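ABC-type amino acid transport system, periplasmic component (PDB 4YMX) binds arginine in the cleft between its two lobes and, as a substrate-binding protein, probably delivers it to an amino acid ABC transporter. Local coordinates at residues V129-N134 with D177-L182; D142-K147 with K162-V167; T148-I153 with K170-V175. One frame throughout, in Å; residues are numbered along the deposited sequence. Where two conformers were deposited one is given.

Contact 1 of 3, residues V129-N134 with D177-L182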
ATOM      1  N   VAL A 129      -3.493 -11.342   0.493  1.00  4.26           N
ATOM      2  CA  VAL A 129      -3.880 -12.489  -0.307  1.00  3.21           C
ATOM      3  C   VAL A 129      -2.669 -13.025  -1.062  1.00  3.56           C
ATOM      4  O   VAL A 129      -1.591 -12.439  -1.044  1.00  4.48           O
ATOM      5  CB  VAL A 129      -4.992 -12.155  -1.324  1.00  3.94           C
ATOM      6  CG1 VAL A 129      -6.208 -11.540  -0.628  1.00  5.23           C
ATOM      7  CG2 VAL A 129      -4.472 -11.253  -2.438  1.00  5.93           C
ATOM      8  N   VAL A 130      -2.863 -14.154  -1.723  1.00  4.89           N
ATOM      9  CA  VAL A 130      -1.837 -14.744  -2.564  1.00  4.87           C
ATOM     10  C   VAL A 130      -2.293 -14.662  -4.023  1.00  5.61           C
ATOM     11  O   VAL A 130      -3.461 -14.901  -4.333  1.00  8.36           O
ATOM     12  CB  VAL A 130      -1.581 -16.200  -2.151  1.00  6.69           C
ATOM     13  CG1 VAL A 130      -0.640 -16.882  -3.141  1.00 12.38           C
ATOM     14  CG2 VAL A 130      -1.003 -16.254  -0.733  1.00  9.66           C
ATOM     15  N   VAL A 131      -1.386 -14.274  -4.912  1.00  4.64           N
ATOM     16  CA  VAL A 131      -1.662 -14.270  -6.341  1.00  5.10           C
ATOM     17  C   VAL A 131      -0.825 -15.354  -7.018  1.00  5.29           C
ATOM     18  O   VAL A 131       0.371 -15.484  -6.744  1.00  4.85           O
ATOM     19  CB  VAL A 131      -1.329 -12.901  -6.992  1.00  5.59           C
ATOM     20  CG1 VAL A 131      -1.676 -12.922  -8.480  1.00  6.57           C
ATOM     21  CG2 VAL A 131      -2.075 -11.771  -6.293  1.00  8.39           C
ATOM     22  N   VAL A 132      -1.459 -16.139  -7.886  1.00  5.67           N
ATOM     23  CA  VAL A 132      -0.781 -17.190  -8.650  1.00  5.96           C
ATOM     24  C   VAL A 132      -1.296 -17.157 -10.084  1.00  5.66           C
ATOM     25  O   VAL A 132      -2.291 -16.490 -10.369  1.00  5.49           O
ATOM     26  CB  VAL A 132      -1.032 -18.602  -8.047  1.00  5.72           C
ATOM     27  CG1 VAL A 132      -0.470 -18.692  -6.632  1.00  7.36           C
ATOM     28  CG2 VAL A 132      -2.518 -18.949  -8.074  1.00  7.29           C
ATOM     29  N   LYS A 133      -0.635 -17.879 -10.987  1.00  8.04           N
ATOM     30  CA  LYS A 133      -1.167 -18.042 -12.336  1.00  7.54           C
ATOM     31  C   LYS A 133      -2.390 -18.953 -12.307  1.00  7.05           C
ATOM     32  O   LYS A 133      -2.545 -19.768 -11.385  1.00  5.92           O
ATOM     33  CB  LYS A 133      -0.123 -18.645 -13.270  1.00  8.81           C
ATOM     34  CG  LYS A 133       1.076 -17.762 -13.550  1.00 13.99           C
ATOM     35  CD  LYS A 133       0.691 -16.611 -14.460  1.00 22.37           C
ATOM     36  CE  LYS A 133       1.839 -16.190 -15.357  1.00 29.93           C
ATOM     37  NZ  LYS A 133       2.141 -17.163 -16.439  1.00 25.23           N
ATOM     38  N   ASN A 134      -3.245 -18.827 -13.318  1.00  8.25           N
ATOM     39  CA  ASN A 134      -4.464 -19.627 -13.375  1.00  7.32           C
ATOM     40  C   ASN A 134      -4.218 -21.134 -13.335  1.00  6.78           C
ATOM     41  O   ASN A 134      -5.017 -21.882 -12.763  1.00 10.01           O
ATOM     42  CB  ASN A 134      -5.300 -19.259 -14.604  1.00 12.96           C
ATOM     43  CG  ASN A 134      -6.028 -17.940 -14.432  1.00 20.69           C
ATOM     44  OD1 ASN A 134      -6.237 -17.477 -13.308  1.00 25.82           O
ATOM     45  ND2 ASN A 134      -6.415 -17.324 -15.545  1.00 21.42           N
ATOM     46  N   ASP A 177       7.121  -5.017 -10.270  1.00  4.49           N
ATOM     47  CA  ASP A 177       8.090  -6.052 -10.619  1.00  4.76           C
ATOM     48  C   ASP A 177       7.709  -7.429 -10.102  1.00  4.26           C
ATOM     49  O   ASP A 177       8.068  -8.442 -10.701  1.00  5.84           O
ATOM     50  CB  ASP A 177       9.490  -5.644 -10.166  1.00  5.64           C
ATOM     51  CG  ASP A 177      10.013  -4.482 -10.959  1.00  6.91           C
ATOM     52  OD1 ASP A 177      10.084  -4.603 -12.201  1.00  9.80           O
ATOM     53  OD2 ASP A 177      10.308  -3.430 -10.357  1.00  8.62           O
ATOM     54  N   GLU A 178       6.954  -7.476  -9.011  1.00  5.29           N
ATOM     55  CA  GLU A 178       6.454  -8.742  -8.489  1.00  5.16           C
ATOM     56  C   GLU A 178       5.492  -9.378  -9.474  1.00  3.39           C
ATOM     57  O   GLU A 178       5.517 -10.591  -9.689  1.00  5.51           O
ATOM     58  CB  GLU A 178       5.772  -8.518  -7.140  1.00  4.10           C
ATOM     59  CG  GLU A 178       6.716  -7.934  -6.096  1.00  6.25           C
ATOM     60  CD  GLU A 178       5.989  -7.486  -4.853  1.00  7.38           C
ATOM     61  OE1 GLU A 178       5.134  -8.249  -4.340  1.00  7.25           O
ATOM     62  OE2 GLU A 178       6.263  -6.354  -4.390  1.00  7.07           O
ATOM     63  N   PHE A 179       4.633  -8.560 -10.071  1.00  3.96           N
ATOM     64  CA  PHE A 179       3.711  -9.073 -11.068  1.00  4.09           C
ATOM     65  C   PHE A 179       4.412  -9.497 -12.349  1.00  4.98           C
ATOM     66  O   PHE A 179       4.034 -10.505 -12.958  1.00  5.48           O
ATOM     67  CB  PHE A 179       2.574  -8.079 -11.316  1.00  6.84           C
ATOM     68  CG  PHE A 179       1.522  -8.126 -10.246  1.00  4.06           C
ATOM     69  CD1 PHE A 179       0.430  -8.963 -10.388  1.00  5.29           C
ATOM     70  CD2 PHE A 179       1.665  -7.390  -9.070  1.00  5.70           C
ATOM     71  CE1 PHE A 179      -0.534  -9.043  -9.394  1.00  4.71           C
ATOM     72  CE2 PHE A 179       0.707  -7.462  -8.071  1.00  5.93           C
ATOM     73  CZ  PHE A 179      -0.394  -8.294  -8.238  1.00  4.51           C
ATOM     74  N   MET A 180       5.457  -8.769 -12.734  1.00  5.76           N
ATOM     75  CA  MET A 180       6.259  -9.188 -13.875  1.00  6.68           C
ATOM     76  C   MET A 180       6.947 -10.526 -13.591  1.00  7.24           C
ATOM     77  O   MET A 180       7.012 -11.395 -14.466  1.00  7.99           O
ATOM     78  CB  MET A 180       7.273  -8.104 -14.251  1.00  5.07           C
ATOM     79  CG  MET A 180       6.624  -6.867 -14.860  1.00  5.77           C
ATOM     80  SD  MET A 180       7.710  -5.419 -14.830  1.00  9.01           S
ATOM     81  CE  MET A 180       9.030  -5.965 -15.906  1.00  9.73           C
ATOM     82  N   ASP A 181       7.421 -10.707 -12.361  1.00  6.19           N
ATOM     83  CA  ASP A 181       8.039 -11.969 -11.958  1.00  7.03           C
ATOM     84  C   ASP A 181       7.070 -13.134 -12.111  1.00  5.98           C
ATOM     85  O   ASP A 181       7.406 -14.176 -12.675  1.00  7.57           O
ATOM     86  CB  ASP A 181       8.486 -11.915 -10.494  1.00  6.27           C
ATOM     87  CG  ASP A 181       9.743 -11.120 -10.288  1.00 10.15           C
ATOM     88  OD1 ASP A 181      10.502 -10.911 -11.261  1.00  9.06           O
ATOM     89  OD2 ASP A 181       9.986 -10.722  -9.128  1.00  8.42           O
ATOM     90  N   LEU A 182       5.862 -12.966 -11.586  1.00  4.53           N
ATOM     91  CA  LEU A 182       4.872 -14.033 -11.657  1.00  5.28           C
ATOM     92  C   LEU A 182       4.491 -14.327 -13.103  1.00  5.18           C
ATOM     93  O   LEU A 182       4.416 -15.496 -13.509  1.00  7.66           O
ATOM     94  CB  LEU A 182       3.643 -13.694 -10.810  1.00  5.32           C
ATOM     95  CG  LEU A 182       2.603 -14.819 -10.710  1.00  6.26           C
ATOM     96  CD1 LEU A 182       3.181 -16.058 -10.036  1.00  8.74           C
ATOM     97  CD2 LEU A 182       1.360 -14.334  -9.969  1.00  8.13           C
TER
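Leu182 and Phe179, on helix 175-183, pack against Val131 and Lys133 of strand 128-133, the helix-on-sheet layering of an α/β lobe in the periplasmic binding protein fold. The axes of the two segments run 9.6 Å apart at an angle of 37°, and side chains reach across, partly onto the other segment's backbone. Leu182 turns its CG away from its own N (chi1 -174°), which directs CD2 at the strand: this methyl lies 3.6 Å from Val131 O and about as near to Val131 CG1 and Val132 CA. The same CG1 meets Phe179 CE1 at 4.1 Å, the two side chains crossing at about a right angle; the phenyl ring also stacks with Tyr200. Lys133 closes the end of the contact. Its CB stands back from the helix, CG and CD each pass 4.0 Å from Leu182 O, and CE comes in closest; the chain then bends again at chi4 (72°), bringing NZ into a weak hydrogen bond with Gln183 O. With an alanine at Lys133 the methylenes beside the last helical turn would be gone, which would probably uncover the Leu182 carbonyl and leave Gln183 O without its weak ammonium partner. It is the aliphatic part of the lysine that lies nearest the helix within the two segments, with CE 3.2 Å from Leu182 O.

Contact 2 of 3, residues D142-K147 with K162-V167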
ATOM      1  N   ASP A 142      -0.737 -24.661   2.689  1.00  9.18           N
ATOM      2  CA  ASP A 142       0.300 -25.676   2.837  1.00 10.39           C
ATOM      3  C   ASP A 142       1.152 -25.807   1.572  1.00 11.52           C
ATOM      4  O   ASP A 142       2.334 -26.145   1.650  1.00 10.62           O
ATOM      5  CB  ASP A 142      -0.336 -27.024   3.197  1.00 12.84           C
ATOM      6  CG  ASP A 142       0.668 -28.008   3.742  1.00 18.50           C
ATOM      7  OD1 ASP A 142       0.915 -29.033   3.077  1.00 19.89           O
ATOM      8  OD2 ASP A 142       1.221 -27.743   4.828  1.00 23.69           O
ATOM      9  N   ASP A 143       0.558 -25.525   0.414  1.00  8.75           N
ATOM     10  CA  ASP A 143       1.264 -25.649  -0.861  1.00 10.00           C
ATOM     11  C   ASP A 143       2.340 -24.589  -1.062  1.00  8.86           C
ATOM     12  O   ASP A 143       3.137 -24.695  -1.984  1.00 11.49           O
ATOM     13  CB  ASP A 143       0.286 -25.579  -2.039  1.00 10.26           C
ATOM     14  CG  ASP A 143      -0.811 -26.623  -1.970  1.00 10.94           C
ATOM     15  OD1 ASP A 143      -0.675 -27.627  -1.235  1.00 15.91           O
ATOM     16  OD2 ASP A 143      -1.820 -26.437  -2.677  1.00 11.45           O
ATOM     17  N   LEU A 144       2.357 -23.565  -0.214  1.00  6.54           N
ATOM     18  CA  LEU A 144       3.355 -22.504  -0.325  1.00  9.40           C
ATOM     19  C   LEU A 144       4.723 -22.911   0.197  1.00  9.91           C
ATOM     20  O   LEU A 144       5.716 -22.227  -0.070  1.00  8.46           O
ATOM     21  CB  LEU A 144       2.896 -21.241   0.403  1.00  8.74           C
ATOM     22  CG  LEU A 144       1.620 -20.600  -0.138  1.00  8.84           C
ATOM     23  CD1 LEU A 144       1.218 -19.439   0.749  1.00  8.34           C
ATOM     24  CD2 LEU A 144       1.799 -20.145  -1.592  1.00  9.57           C
ATOM     25  N   LYS A 145       4.779 -24.012   0.945  1.00  7.83           N
ATOM     26  CA  LYS A 145       6.060 -24.485   1.470  1.00  9.16           C
ATOM     27  C   LYS A 145       7.083 -24.683   0.361  1.00  8.75           C
ATOM     28  O   LYS A 145       6.763 -25.229  -0.700  1.00 10.05           O
ATOM     29  CB  LYS A 145       5.888 -25.798   2.238  1.00  8.82           C
ATOM     30  CG  LYS A 145       5.075 -25.668   3.500  1.00 22.09           C
ATOM     31  CD  LYS A 145       4.984 -26.998   4.224  1.00 22.05           C
ATOM     32  CE  LYS A 145       4.125 -26.847   5.461  1.00 32.96           C
ATOM     33  NZ  LYS A 145       2.869 -26.121   5.121  1.00 40.26           N
ATOM     34  N   VAL A 146       8.316 -24.245   0.623  1.00  8.36           N
ATOM     35  CA  VAL A 146       9.451 -24.415  -0.295  1.00  8.68           C
ATOM     36  C   VAL A 146       9.317 -23.647  -1.624  1.00 10.38           C
ATOM     37  O   VAL A 146      10.122 -23.832  -2.542  1.00 14.95           O
ATOM     38  CB  VAL A 146       9.774 -25.927  -0.582  1.00 10.47           C
ATOM     39  CG1 VAL A 146      11.244 -26.097  -0.973  1.00 13.90           C
ATOM     40  CG2 VAL A 146       9.473 -26.806   0.632  1.00 12.57           C
ATOM     41  N   LYS A 147       8.308 -22.789  -1.726  0.57  6.99           N
ATOM     42  CA  LYS A 147       8.066 -22.055  -2.964  0.57  7.49           C
ATOM     43  C   LYS A 147       8.791 -20.711  -3.002  0.57  7.41           C
ATOM     44  O   LYS A 147       9.192 -20.170  -1.967  0.57  8.29           O
ATOM     45  CB  LYS A 147       6.564 -21.833  -3.168  0.57  6.25           C
ATOM     46  CG  LYS A 147       5.754 -23.115  -3.304  0.57  9.56           C
ATOM     47  CD  LYS A 147       5.962 -23.759  -4.672  0.57 10.85           C
ATOM     48  CE  LYS A 147       5.075 -24.986  -4.842  0.57 15.09           C
ATOM     49  NZ  LYS A 147       5.154 -25.536  -6.230  0.57 14.95           N
ATOM     50  N   LYS A 162       7.473 -14.465   5.133  1.00  7.24           N
ATOM     51  CA  LYS A 162       8.635 -14.979   5.866  1.00  9.90           C
ATOM     52  C   LYS A 162       8.280 -16.127   6.802  1.00 12.18           C
ATOM     53  O   LYS A 162       9.157 -16.888   7.214  1.00 14.83           O
ATOM     54  CB  LYS A 162       9.316 -13.866   6.662  1.00 12.75           C
ATOM     55  CG  LYS A 162      10.226 -12.983   5.845  1.00 12.66           C
ATOM     56  CD  LYS A 162      10.827 -11.891   6.727  1.00 17.90           C
ATOM     57  CE  LYS A 162      11.863 -11.067   5.984  1.00 25.90           C
ATOM     58  NZ  LYS A 162      12.405  -9.983   6.854  1.00 27.45           N
ATOM     59  N   LYS A 163       7.000 -16.250   7.131  1.00 12.15           N
ATOM     60  CA  LYS A 163       6.543 -17.295   8.044  1.00 12.04           C
ATOM     61  C   LYS A 163       6.277 -18.629   7.348  1.00 12.67           C
ATOM     62  O   LYS A 163       6.070 -19.649   8.009  1.00 16.03           O
ATOM     63  CB  LYS A 163       5.309 -16.820   8.809  1.00 12.17           C
ATOM     64  CG  LYS A 163       5.624 -15.681   9.761  1.00 13.30           C
ATOM     65  CD  LYS A 163       4.407 -15.255  10.567  1.00 18.15           C
ATOM     66  CE  LYS A 163       3.448 -14.441   9.721  1.00 16.14           C
ATOM     67  NZ  LYS A 163       2.253 -14.007  10.496  1.00 17.17           N
ATOM     68  N   ILE A 164       6.290 -18.619   6.017  1.00  9.34           N
ATOM     69  CA  ILE A 164       6.055 -19.833   5.246  1.00 11.61           C
ATOM     70  C   ILE A 164       7.262 -20.757   5.378  1.00 11.50           C
ATOM     71  O   ILE A 164       8.393 -20.334   5.152  1.00 11.38           O
ATOM     72  CB  ILE A 164       5.814 -19.508   3.766  1.00  8.52           C
ATOM     73  CG1 ILE A 164       4.527 -18.694   3.604  1.00 10.92           C
ATOM     74  CG2 ILE A 164       5.760 -20.781   2.929  1.00 12.25           C
ATOM     75  CD1 ILE A 164       4.432 -17.950   2.272  1.00 16.90           C
ATOM     76  N   PRO A 165       7.031 -22.019   5.774  1.00 14.51           N
ATOM     77  CA  PRO A 165       8.158 -22.949   5.957  1.00  9.34           C
ATOM     78  C   PRO A 165       9.018 -23.105   4.697  1.00 10.45           C
ATOM     79  O   PRO A 165       8.488 -23.323   3.601  1.00 10.12           O
ATOM     80  CB  PRO A 165       7.467 -24.273   6.303  1.00 13.81           C
ATOM     81  CG  PRO A 165       6.166 -23.855   6.931  1.00 15.12           C
ATOM     82  CD  PRO A 165       5.744 -22.617   6.173  1.00 13.98           C
ATOM     83  N   ASN A 166      10.333 -22.959   4.865  1.00 10.29           N
ATOM     84  CA  ASN A 166      11.296 -23.120   3.774  1.00  9.09           C
ATOM     85  C   ASN A 166      11.041 -22.214   2.570  1.00  9.88           C
ATOM     86  O   ASN A 166      11.415 -22.535   1.439  1.00 10.03           O
ATOM     87  CB  ASN A 166      11.389 -24.590   3.349  1.00  9.75           C
ATOM     88  CG  ASN A 166      11.846 -25.480   4.483  1.00 17.73           C
ATOM     89  OD1 ASN A 166      11.120 -26.374   4.927  1.00 22.20           O
ATOM     90  ND2 ASN A 166      13.053 -25.227   4.975  1.00 17.26           N
ATOM     91  N   VAL A 167      10.406 -21.073   2.830  1.00  8.76           N
ATOM     92  CA  VAL A 167      10.119 -20.115   1.768  1.00  8.06           C
ATOM     93  C   VAL A 167      11.405 -19.614   1.104  1.00  9.28           C
ATOM     94  O   VAL A 167      12.445 -19.438   1.759  1.00 11.33           O
ATOM     95  CB  VAL A 167       9.283 -18.921   2.293  1.00  9.09           C
ATOM     96  CG1 VAL A 167      10.104 -18.056   3.240  1.00  8.20           C
ATOM     97  CG2 VAL A 167       8.745 -18.088   1.134  1.00 11.37           C
TER
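Val146 and Pro165 are tied by the one hydrogen bond that links two neighbouring type II β turns, Leu144 to Lys147 and Ile164 to Val167. Val146 N donates to Pro165 O over 3.1 Å, with an N-H...O angle of 161°, and lies in the plane of the carbonyl. Lys145 CA adds a C-H...O contact to this oxygen, and Val146 CA makes a straighter one to Asn166 O at 3.2 Å (156° at the hydrogen).

Side chains fill in around this backbone seam. On the buried side Ile164 carries CG2 opposite its own N across the first torsion, which sets that methyl over the turn: it comes to 3.3 Å from Leu144 O and 3.8 Å from Leu144 CB, while CD1 of Ile164 reaches CD1 of Leu144. On the outer side the Lys145 chain slants across the proline ring, its CG 3.9 Å from Pro165 CB. Val146 and Asn166 lie alongside each other, pointing the same way, and touch through CG2 and CB.

Each turn is closed by its own bond, Lys147 N to Leu144 O at 3.1 Å and Val167 N to Ile164 O at 3.2 Å; Val146 and Asn166 occupy their third positions with positive phi. A bend at the end of Lys145 takes NZ to Asp142 in a salt bridge whose modelled length is too short to trust. Farther out, Lys147 pairs through its backbone with Lys168, where the parallel strands 148-152 and 168-172 begin.

Because the polar links across the seam are all made by main-chain atoms, the matching of the two turns probably depends more on backbone shape than on any side-chain functional group.

Contact 3 of 3, residues T148-I153 with K170-V175. With ARG (arginine), chain C.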
ATOM      1  N   THR A 148       8.957 -20.180  -4.210  1.00  7.85           N
ATOM      2  CA  THR A 148       9.549 -18.863  -4.408  1.00  5.94           C
ATOM      3  C   THR A 148       8.413 -17.851  -4.400  1.00  5.72           C
ATOM      4  O   THR A 148       7.511 -17.903  -5.238  1.00  6.61           O
ATOM      5  CB  THR A 148      10.343 -18.800  -5.720  1.00  8.93           C
ATOM      6  OG1 THR A 148      11.405 -19.765  -5.664  1.00 11.13           O
ATOM      7  CG2 THR A 148      10.951 -17.406  -5.942  1.00  7.37           C
ATOM      8  N   ILE A 149       8.444 -16.956  -3.421  1.00  4.69           N
ATOM      9  CA  ILE A 149       7.344 -16.023  -3.196  1.00  5.46           C
ATOM     10  C   ILE A 149       7.837 -14.590  -3.341  1.00  6.77           C
ATOM     11  O   ILE A 149       8.744 -14.163  -2.618  1.00  6.91           O
ATOM     12  CB  ILE A 149       6.752 -16.218  -1.792  1.00  7.49           C
ATOM     13  CG1 ILE A 149       6.394 -17.693  -1.572  1.00 10.08           C
ATOM     14  CG2 ILE A 149       5.544 -15.295  -1.590  1.00  8.10           C
ATOM     15  CD1 ILE A 149       5.318 -18.216  -2.482  1.00 14.60           C
ATOM     16  N   ALA A 150       7.251 -13.845  -4.285  1.00  3.85           N
ATOM     17  CA  ALA A 150       7.630 -12.449  -4.493  1.00  5.70           C
ATOM     18  C   ALA A 150       6.893 -11.556  -3.506  1.00  5.28           C
ATOM     19  O   ALA A 150       5.678 -11.695  -3.308  1.00  6.07           O
ATOM     20  CB  ALA A 150       7.351 -12.010  -5.918  1.00  4.88           C
ATOM     21  N   VAL A 151       7.641 -10.653  -2.868  1.00  5.49           N
ATOM     22  CA  VAL A 151       7.095  -9.707  -1.899  1.00  3.62           C
ATOM     23  C   VAL A 151       7.808  -8.372  -1.998  1.00  5.09           C
ATOM     24  O   VAL A 151       8.951  -8.297  -2.467  1.00  4.65           O
ATOM     25  CB  VAL A 151       7.240 -10.207  -0.441  1.00  6.07           C
ATOM     26  CG1 VAL A 151       6.383 -11.449  -0.209  1.00  8.78           C
ATOM     27  CG2 VAL A 151       8.696 -10.480  -0.098  1.00  6.70           C
ATOM     28  N   GLN A 152       7.148  -7.328  -1.508  1.00  4.86           N
ATOM     29  CA  GLN A 152       7.728  -5.998  -1.495  1.00  4.55           C
ATOM     30  C   GLN A 152       8.552  -5.794  -0.226  1.00  4.55           C
ATOM     31  O   GLN A 152       8.088  -6.046   0.891  1.00  6.48           O
ATOM     32  CB  GLN A 152       6.640  -4.923  -1.620  1.00  3.75           C
ATOM     33  CG  GLN A 152       7.179  -3.506  -1.587  1.00  5.22           C
ATOM     34  CD  GLN A 152       6.156  -2.498  -2.054  1.00  4.54           C
ATOM     35  OE1 GLN A 152       4.991  -2.527  -1.639  1.00  4.57           O
ATOM     36  NE2 GLN A 152       6.572  -1.620  -2.954  1.00  5.10           N
ATOM     37  N   ILE A 153       9.791  -5.359  -0.412  1.00  4.93           N
ATOM     38  CA  ILE A 153      10.683  -5.102   0.712  1.00  5.44           C
ATOM     39  C   ILE A 153      10.083  -4.102   1.692  1.00  5.82           C
ATOM     40  O   ILE A 153       9.605  -3.037   1.297  1.00  4.84           O
ATOM     41  CB  ILE A 153      12.022  -4.566   0.226  1.00  7.71           C
ATOM     42  CG1 ILE A 153      12.720  -5.625  -0.619  1.00  7.34           C
ATOM     43  CG2 ILE A 153      12.918  -4.186   1.401  1.00  6.67           C
ATOM     44  CD1 ILE A 153      13.768  -5.040  -1.521  1.00  9.33           C
ATOM     45  N   LYS A 170      11.593 -13.782  -2.723  1.00  5.99           N
ATOM     46  CA  LYS A 170      12.103 -12.938  -3.801  1.00  5.33           C
ATOM     47  C   LYS A 170      11.671 -11.512  -3.474  1.00  5.84           C
ATOM     48  O   LYS A 170      10.476 -11.188  -3.504  1.00  6.44           O
ATOM     49  CB  LYS A 170      11.558 -13.369  -5.159  1.00  6.49           C
ATOM     50  CG  LYS A 170      12.251 -12.670  -6.338  1.00  6.40           C
ATOM     51  CD  LYS A 170      11.724 -13.170  -7.673  1.00  7.85           C
ATOM     52  CE  LYS A 170      12.591 -12.685  -8.839  1.00  8.53           C
ATOM     53  NZ  LYS A 170      12.631 -11.195  -8.937  1.00  7.31           N
ATOM     54  N   GLN A 171      12.641 -10.667  -3.142  1.00  6.74           N
ATOM     55  CA  GLN A 171      12.364  -9.354  -2.570  1.00  5.79           C
ATOM     56  C   GLN A 171      12.486  -8.258  -3.610  1.00  6.74           C
ATOM     57  O   GLN A 171      13.532  -8.109  -4.249  1.00  8.30           O
ATOM     58  CB  GLN A 171      13.314  -9.100  -1.396  1.00  8.01           C
ATOM     59  CG  GLN A 171      13.019 -10.030  -0.225  1.00  9.41           C
ATOM     60  CD  GLN A 171      14.138 -10.098   0.786  1.00 22.65           C
ATOM     61  OE1 GLN A 171      15.199 -10.661   0.517  1.00 23.68           O
ATOM     62  NE2 GLN A 171      13.905  -9.535   1.962  1.00 20.52           N
ATOM     63  N   LEU A 172      11.415  -7.485  -3.776  1.00  4.45           N
ATOM     64  CA  LEU A 172      11.370  -6.433  -4.792  1.00  4.25           C
ATOM     65  C   LEU A 172      11.135  -5.052  -4.181  1.00  5.77           C
ATOM     66  O   LEU A 172      10.413  -4.908  -3.191  1.00  5.91           O
ATOM     67  CB  LEU A 172      10.240  -6.723  -5.795  1.00  5.05           C
ATOM     68  CG  LEU A 172      10.438  -7.825  -6.846  1.00  5.51           C
ATOM     69  CD1 LEU A 172      11.696  -7.577  -7.678  1.00  6.03           C
ATOM     70  CD2 LEU A 172      10.454  -9.225  -6.227  1.00  9.17           C
ATOM     71  N   ASN A 173      11.719  -4.030  -4.798  1.00  5.44           N
ATOM     72  CA  ASN A 173      11.431  -2.657  -4.407  1.00  6.28           C
ATOM     73  C   ASN A 173       9.992  -2.253  -4.691  1.00  6.35           C
ATOM     74  O   ASN A 173       9.358  -1.604  -3.866  1.00  5.64           O
ATOM     75  CB  ASN A 173      12.366  -1.688  -5.130  1.00  5.46           C
ATOM     76  CG  ASN A 173      13.793  -1.796  -4.651  1.00  5.96           C
ATOM     77  OD1 ASN A 173      14.047  -2.194  -3.514  1.00  7.12           O
ATOM     78  ND2 ASN A 173      14.732  -1.445  -5.520  1.00  8.88           N
ATOM     79  N   ARG A 174       9.496  -2.634  -5.867  1.00  4.49           N
ATOM     80  CA  ARG A 174       8.200  -2.176  -6.364  1.00  3.91           C
ATOM     81  C   ARG A 174       7.289  -3.338  -6.726  1.00  4.90           C
ATOM     82  O   ARG A 174       7.721  -4.353  -7.287  1.00  6.37           O
ATOM     83  CB  ARG A 174       8.389  -1.277  -7.592  1.00  4.70           C
ATOM     84  CG  ARG A 174       9.252  -0.052  -7.325  1.00  6.12           C
ATOM     85  CD  ARG A 174       8.455   1.023  -6.614  1.00 11.56           C
ATOM     86  NE  ARG A 174       7.699   1.844  -7.561  1.00 10.42           N
ATOM     87  CZ  ARG A 174       7.279   3.085  -7.321  1.00 12.40           C
ATOM     88  NH1 ARG A 174       7.523   3.662  -6.156  1.00  9.80           N
ATOM     89  NH2 ARG A 174       6.615   3.749  -8.254  1.00 14.06           N
ATOM     90  N   VAL A 175       6.012  -3.167  -6.412  1.00  3.51           N
ATOM     91  CA  VAL A 175       5.011  -4.200  -6.641  1.00  4.83           C
ATOM     92  C   VAL A 175       4.900  -4.570  -8.115  1.00  4.45           C
ATOM     93  O   VAL A 175       4.650  -5.733  -8.453  1.00  4.81           O
ATOM     94  CB  VAL A 175       3.640  -3.747  -6.091  1.00  4.73           C
ATOM     95  CG1 VAL A 175       2.551  -4.756  -6.435  1.00  7.32           C
ATOM     96  CG2 VAL A 175       3.730  -3.559  -4.583  1.00  6.27           C
TER
HETATM   97  N   ARG C 301       0.108  -2.452   3.740  1.00  6.13           N
HETATM   98  CA  ARG C 301       1.466  -3.020   3.530  1.00  5.86           C
HETATM   99  C   ARG C 301       2.459  -2.409   4.502  1.00 10.50           C
HETATM  100  O   ARG C 301       2.136  -1.464   5.219  1.00  8.21           O
HETATM  101  CB  ARG C 301       1.926  -2.778   2.092  1.00  6.19           C
HETATM  102  CG  ARG C 301       1.881  -1.324   1.667  1.00  4.93           C
HETATM  103  CD  ARG C 301       2.600  -1.104   0.345  1.00  3.73           C
HETATM  104  NE  ARG C 301       2.278   0.200  -0.216  1.00  3.96           N
HETATM  105  CZ  ARG C 301       2.757   0.663  -1.365  1.00  5.34           C
HETATM  106  NH1 ARG C 301       3.593  -0.060  -2.091  1.00  4.97           N
HETATM  107  NH2 ARG C 301       2.398   1.863  -1.780  1.00  4.71           N
HETATM  108  OXT ARG C 301       3.603  -2.853   4.587  1.00  7.58           O
HETATM  109  O   HOH W   1      10.158  -1.393  -1.074  1.00  6.55           O
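Strands 148-152 and 168-172 run parallel, their segment axes 4.8 Å apart and crossing at -23°, stitched by Lys170 N to Ile149 O, Val151 N to Lys170 O, Leu172 N to Val151 O and Ile153 N to Leu172 O. They are the two strands of a β-α-β unit whose connecting helix is 156-161.

Ala150, Gln152, Lys170 and Leu172 point to the face covered by helix 175-183; Ala150 CB meets Leu172 CD2 at 4.2 Å. Val151 and Gln171 point to the other face, where Gln171 NE2 is hydrogen-bonded to Glu158. At the strand ends Ile153 crosses Gln171 at about a right angle, Ile153 CG1 3.6 Å from Gln171 CB, and its CD1 touches Asn173 OD1, an oxygen held by Lys89.

Gln152 leads to the arginine site. Its CG lies trans to the backbone N (chi1 179°) and the chain stays extended, which carries the amide past the strand. NE2 donates to Asn173 O at 2.9 Å, almost perfectly straight at 178°, with the acceptor in the amide plane; OE1 accepts from NH1 of the bound arginine at 2.9 Å. Val175 CG2 presses on the amide from across, 3.4 Å from OE1. A water donates to both Ile153 O and Asn173 O, so the latter receives two hydrogens.

The bond from NE2 to Asn173 O, with a weak one to Asp46, probably fixes the rotation of the amide, so that OE1 is presented to the ligand's guanidinium group as an acceptor.

In the fold
All three contacts belong to one lobe, built on the mixed sheet that contains strands 128-133, 148-152 and 168-172. Contact 1 is the buried, mainly apolar one, a helix on the sheet face. Contact 3 is edge pairing within the same sheet, dominated by backbone bonds and running out to the ligand. Contact 2 lies farthest from the chain centre, in partly buried turns at the opposite end of the strands that contact 3 pairs. The Lys170-Asp181 salt bridge joins contacts 1 and 3. Apolar packing links the others: Ile149 of contact 3 meets Leu144 and Val167 of contact 2, and Leu144 also touches Val130 of contact 1.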